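AxyAgu115A (Amphibacillus xylanus NBRC 15112, PDB 6NPS) probably hydrolyses the alpha-linked glucuronic acid side groups of glucuronoxylan, as an alpha-glucuronidase of glycoside hydrolase family 115. Local coordinates at residues Tyr427-Met437 with Leu820-Lys831. The protein carries 3 engineered substitutions. Numbering follows the deposited sequence.
Sequences YLPKIWEQMTM and LDGYGKTLSAIK
Glu433 OE1 accepts two hydrogen bonds, one from Tyr823 OH of the C-terminal domain and one from Gln434 NE2 of its own helix. That helix, 428-440, lies between the last two strands of the eight-stranded TIM barrel, and here its flank meets the β-hairpin of strands 814-821 and 828-833. Tyr823 OH comes from above the carboxylate plane (2.7 Å), while Gln434 NE2 comes from the opposite face, on the syn side. The other oxygen, OE2, forms a salt bridge on its anti side with Lys831 NZ (2.6 Å). Lysine suits this place because its chain, extended throughout, can carry a charge from the strand to the helix. The ammonium also donates to a water that donates in turn to Glu433 O, so this buried charge has a neutral partner as well, and Met437 SD lies 3.5 Å from Lys831 NZ.

Tyr823 combines its hydroxyl bond with apolar contact: its ring stands nearly perpendicular to the carboxylate (87°), with CE2 3.6 Å from Glu433 CB. Beside it, the two methyl branches of Leu820 let one residue meet both Glu433 CG, through CD1, and the indole of Trp432, through CD2. At the helix start Pro429 CD sits over the centre of the Tyr427 ring while its CB meets Tyr823 CD2. Glycine suits position 822, with its positive phi in a type II turn; Gly822 O also accepts from Lys515. With CG anti to the backbone N (chi1 -175°), the Tyr427 ring extends toward this turn, and its OH donates to Gly822 O at 2.6 Å, tilted 33° from the carbonyl plane.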
loop_
_atom_site.group_PDB
_atom_site.type_symbol
_atom_site.label_atom_id
_atom_site.label_comp_id
_atom_site.label_asym_id
_atom_site.label_seq_id
_atom_site.Cartn_x
_atom_site.Cartn_y
_atom_site.Cartn_z
ATOM N N TYR A 427 -15.498 27.946 -7.819
ATOM C CA TYR A 427 -15.838 28.602 -6.553
ATOM C C TYR A 427 -15.782 30.099 -6.780
ATOM O O TYR A 427 -14.747 30.608 -7.207
ATOM C CB TYR A 427 -14.819 28.130 -5.503
ATOM C CG TYR A 427 -15.023 28.588 -4.066
ATOM C CD1 TYR A 427 -16.203 28.371 -3.413
ATOM C CD2 TYR A 427 -13.977 29.222 -3.381
ATOM C CE1 TYR A 427 -16.381 28.842 -2.055
ATOM C CE2 TYR A 427 -14.121 29.663 -2.072
ATOM C CZ TYR A 427 -15.316 29.450 -1.406
ATOM O OH TYR A 427 -15.437 29.900 -0.111
ATOM N N LEU A 428 -16.872 30.815 -6.474
ATOM C CA LEU A 428 -16.957 32.228 -6.850
ATOM C C LEU A 428 -15.813 33.087 -6.337
ATOM O O LEU A 428 -15.301 33.907 -7.121
ATOM C CB LEU A 428 -18.304 32.819 -6.409
ATOM C CG LEU A 428 -19.548 32.249 -7.115
ATOM C CD1 LEU A 428 -20.733 33.240 -6.976
ATOM C CD2 LEU A 428 -19.338 31.911 -8.598
ATOM N N PRO A 429 -15.355 32.959 -5.081
ATOM C CA PRO A 429 -14.239 33.808 -4.624
ATOM C C PRO A 429 -13.002 33.704 -5.467
ATOM O O PRO A 429 -12.310 34.709 -5.686
ATOM C CB PRO A 429 -13.975 33.288 -3.189
ATOM C CG PRO A 429 -15.349 32.862 -2.731
ATOM C CD PRO A 429 -15.972 32.215 -3.952
ATOM N N LYS A 430 -12.679 32.491 -5.926
ATOM C CA LYS A 430 -11.535 32.299 -6.795
ATOM C C LYS A 430 -11.765 32.938 -8.163
ATOM O O LYS A 430 -10.876 33.614 -8.711
ATOM C CB LYS A 430 -11.273 30.805 -6.942
ATOM C CG LYS A 430 -10.237 30.415 -8.006
ATOM C CD LYS A 430 -8.836 30.610 -7.525
ATOM C CE LYS A 430 -7.818 30.050 -8.551
ATOM N NZ LYS A 430 -7.479 28.611 -8.351
ATOM N N ILE A 431 -12.947 32.722 -8.735
ATOM C CA ILE A 431 -13.268 33.347 -10.028
ATOM C C ILE A 431 -13.170 34.854 -9.924
ATOM O O ILE A 431 -12.641 35.520 -10.830
ATOM C CB ILE A 431 -14.666 32.924 -10.521
ATOM C CG1 ILE A 431 -14.724 31.415 -10.718
ATOM C CG2 ILE A 431 -15.004 33.588 -11.864
ATOM C CD1 ILE A 431 -16.176 30.905 -10.870
ATOM N N TRP A 432 -13.737 35.432 -8.841
ATOM C CA TRP A 432 -13.675 36.878 -8.665
ATOM C C TRP A 432 -12.225 37.344 -8.596
ATOM O O TRP A 432 -11.841 38.311 -9.263
ATOM C CB TRP A 432 -14.453 37.308 -7.411
ATOM C CG TRP A 432 -14.369 38.769 -7.128
ATOM C CD1 TRP A 432 -15.264 39.721 -7.520
ATOM C CD2 TRP A 432 -13.328 39.458 -6.425
ATOM N NE1 TRP A 432 -14.853 40.950 -7.103
ATOM C CE2 TRP A 432 -13.676 40.821 -6.413
ATOM C CE3 TRP A 432 -12.149 39.057 -5.791
ATOM C CZ2 TRP A 432 -12.876 41.792 -5.809
ATOM C CZ3 TRP A 432 -11.356 40.029 -5.189
ATOM C CH2 TRP A 432 -11.729 41.369 -5.192
ATOM N N GLU A 433 -11.395 36.649 -7.806
ATOM C CA GLU A 433 -10.018 37.096 -7.624
ATOM C C GLU A 433 -9.240 37.038 -8.940
ATOM O O GLU A 433 -8.458 37.936 -9.254
ATOM C CB GLU A 433 -9.329 36.241 -6.557
ATOM C CG GLU A 433 -7.925 36.701 -6.190
ATOM C CD GLU A 433 -6.850 35.829 -6.848
ATOM O OE1 GLU A 433 -7.179 34.683 -7.245
ATOM O OE2 GLU A 433 -5.686 36.281 -6.959
ATOM N N GLN A 434 -9.386 35.957 -9.679
ATOM C CA GLN A 434 -8.627 35.832 -10.922
ATOM C C GLN A 434 -9.157 36.793 -11.987
ATOM O O GLN A 434 -8.381 37.493 -12.659
ATOM C CB GLN A 434 -8.689 34.383 -11.415
ATOM C CG GLN A 434 -8.005 33.377 -10.510
ATOM C CD GLN A 434 -6.508 33.583 -10.482
ATOM O OE1 GLN A 434 -5.842 33.474 -11.492
ATOM N NE2 GLN A 434 -5.974 33.901 -9.309
ATOM N N MET A 435 -10.476 36.801 -12.211
ATOM C CA MET A 435 -10.989 37.622 -13.311
ATOM C C MET A 435 -10.929 39.107 -12.999
ATOM O O MET A 435 -10.727 39.899 -13.921
ATOM C CB MET A 435 -12.424 37.217 -13.681
ATOM C CG MET A 435 -12.533 35.841 -14.413
ATOM S SD MET A 435 -11.328 35.535 -15.720
ATOM C CE MET A 435 -11.824 36.791 -16.972
ATOM N N THR A 436 -11.035 39.534 -11.716
ATOM C CA THR A 436 -10.803 40.955 -11.478
ATOM C C THR A 436 -9.344 41.325 -11.659
ATOM O O THR A 436 -9.047 42.450 -12.074
ATOM C CB THR A 436 -11.267 41.408 -10.084
ATOM O OG1 THR A 436 -10.576 40.660 -9.060
ATOM C CG2 THR A 436 -12.774 41.210 -9.957
ATOM N N MET A 437 -8.419 40.420 -11.336
ATOM C CA MET A 437 -7.020 40.716 -11.609
ATOM C C MET A 437 -6.765 40.889 -13.110
ATOM O O MET A 437 -5.992 41.768 -13.526
ATOM C CB MET A 437 -6.149 39.608 -11.051
ATOM C CG MET A 437 -4.703 39.966 -11.063
ATOM S SD MET A 437 -3.777 38.689 -10.228
ATOM C CE MET A 437 -2.124 39.341 -10.316
ATOM N N LEU A 820 -9.561 38.211 1.918
ATOM C CA LEU A 820 -10.552 37.637 1.017
ATOM C C LEU A 820 -11.309 36.573 1.809
ATOM O O LEU A 820 -10.789 35.481 2.033
ATOM C CB LEU A 820 -9.875 37.045 -0.217
ATOM C CG LEU A 820 -9.120 38.048 -1.106
ATOM C CD1 LEU A 820 -8.349 37.354 -2.277
ATOM C CD2 LEU A 820 -10.114 39.004 -1.682
ATOM N N ASP A 821 -12.534 36.899 2.231
ATOM C CA ASP A 821 -13.332 35.988 3.047
ATOM C C ASP A 821 -13.587 34.693 2.298
ATOM O O ASP A 821 -13.883 34.705 1.102
ATOM C CB ASP A 821 -14.678 36.617 3.412
ATOM C CG ASP A 821 -14.535 37.934 4.178
ATOM O OD1 ASP A 821 -13.467 38.170 4.790
ATOM O OD2 ASP A 821 -15.510 38.726 4.170
ATOM N N GLY A 822 -13.441 33.568 3.005
ATOM C CA GLY A 822 -13.765 32.264 2.430
ATOM C C GLY A 822 -12.845 31.795 1.328
ATOM O O GLY A 822 -13.096 30.744 0.740
ATOM N N TYR A 823 -11.769 32.516 1.047
ATOM C CA TYR A 823 -10.899 32.156 -0.059
ATOM C C TYR A 823 -10.040 30.947 0.313
ATOM O O TYR A 823 -9.757 30.697 1.491
ATOM C CB TYR A 823 -10.036 33.363 -0.432
ATOM C CG TYR A 823 -9.323 33.240 -1.746
ATOM C CD1 TYR A 823 -8.119 32.580 -1.816
ATOM C CD2 TYR A 823 -9.846 33.787 -2.925
ATOM C CE1 TYR A 823 -7.459 32.446 -2.979
ATOM C CE2 TYR A 823 -9.163 33.652 -4.129
ATOM C CZ TYR A 823 -7.969 32.980 -4.140
ATOM O OH TYR A 823 -7.239 32.806 -5.295
ATOM N N GLY A 824 -9.694 30.137 -0.696
ATOM C CA GLY A 824 -8.692 29.102 -0.491
ATOM C C GLY A 824 -9.211 27.811 0.133
ATOM O O GLY A 824 -10.413 27.519 0.168
ATOM N N LYS A 825 -8.260 27.030 0.660
ATOM C CA LYS A 825 -8.579 25.699 1.155
ATOM C C LYS A 825 -9.154 25.743 2.552
ATOM O O LYS A 825 -9.946 24.860 2.919
ATOM C CB LYS A 825 -7.338 24.807 1.132
ATOM C CG LYS A 825 -6.903 24.486 -0.307
ATOM C CD LYS A 825 -5.691 23.566 -0.329
ATOM C CE LYS A 825 -6.043 22.095 -0.095
ATOM N NZ LYS A 825 -4.805 21.213 -0.306
ATOM N N THR A 826 -8.776 26.749 3.338
ATOM C CA THR A 826 -9.223 26.809 4.727
ATOM C C THR A 826 -9.919 28.149 4.999
ATOM O O THR A 826 -10.855 28.513 4.274
ATOM C CB THR A 826 -8.043 26.503 5.684
ATOM O OG1 THR A 826 -6.975 27.448 5.515
ATOM C CG2 THR A 826 -7.468 25.067 5.412
ATOM N N LEU A 827 -9.489 28.906 6.007
ATOM C CA LEU A 827 -10.305 30.028 6.472
ATOM C C LEU A 827 -10.429 31.110 5.397
ATOM O O LEU A 827 -11.529 31.495 5.004
ATOM C CB LEU A 827 -9.716 30.589 7.772
ATOM C CG LEU A 827 -10.490 31.724 8.464
ATOM C CD1 LEU A 827 -11.952 31.323 8.804
ATOM C CD2 LEU A 827 -9.725 32.202 9.700
ATOM N N SER A 828 -9.318 31.595 4.893
ATOM C CA SER A 828 -9.357 32.763 4.010
ATOM C C SER A 828 -7.941 32.991 3.516
ATOM O O SER A 828 -7.048 32.159 3.725
ATOM C CB SER A 828 -9.920 34.003 4.727
ATOM O OG SER A 828 -9.031 34.437 5.752
ATOM N N ALA A 829 -7.722 34.134 2.877
ATOM C CA ALA A 829 -6.404 34.421 2.354
ATOM C C ALA A 829 -6.227 35.922 2.413
ATOM O O ALA A 829 -7.199 36.664 2.518
ATOM C CB ALA A 829 -6.234 33.928 0.888
ATOM N N ILE A 830 -4.987 36.364 2.318
ATOM C CA ILE A 830 -4.726 37.798 2.243
ATOM C C ILE A 830 -4.010 38.053 0.929
ATOM O O ILE A 830 -3.263 37.203 0.440
ATOM C CB ILE A 830 -3.908 38.328 3.441
ATOM C CG1 ILE A 830 -2.515 37.678 3.491
ATOM C CG2 ILE A 830 -4.656 38.117 4.775
ATOM C CD1 ILE A 830 -1.613 38.330 4.531
ATOM N N LYS A 831 -4.271 39.213 0.343
ATOM C CA LYS A 831 -3.714 39.575 -0.953
ATOM C C LYS A 831 -3.570 41.091 -0.986
ATOM O O LYS A 831 -4.412 41.803 -0.444
ATOM C CB LYS A 831 -4.609 39.057 -2.095
ATOM C CG LYS A 831 -4.065 39.390 -3.470
ATOM C CD LYS A 831 -5.012 38.938 -4.580
ATOM C CE LYS A 831 -4.436 39.292 -5.930
ATOM N NZ LYS A 831 -5.308 38.875 -7.065
HETATM O O HOH W 1 -7.606 40.022 -7.540
#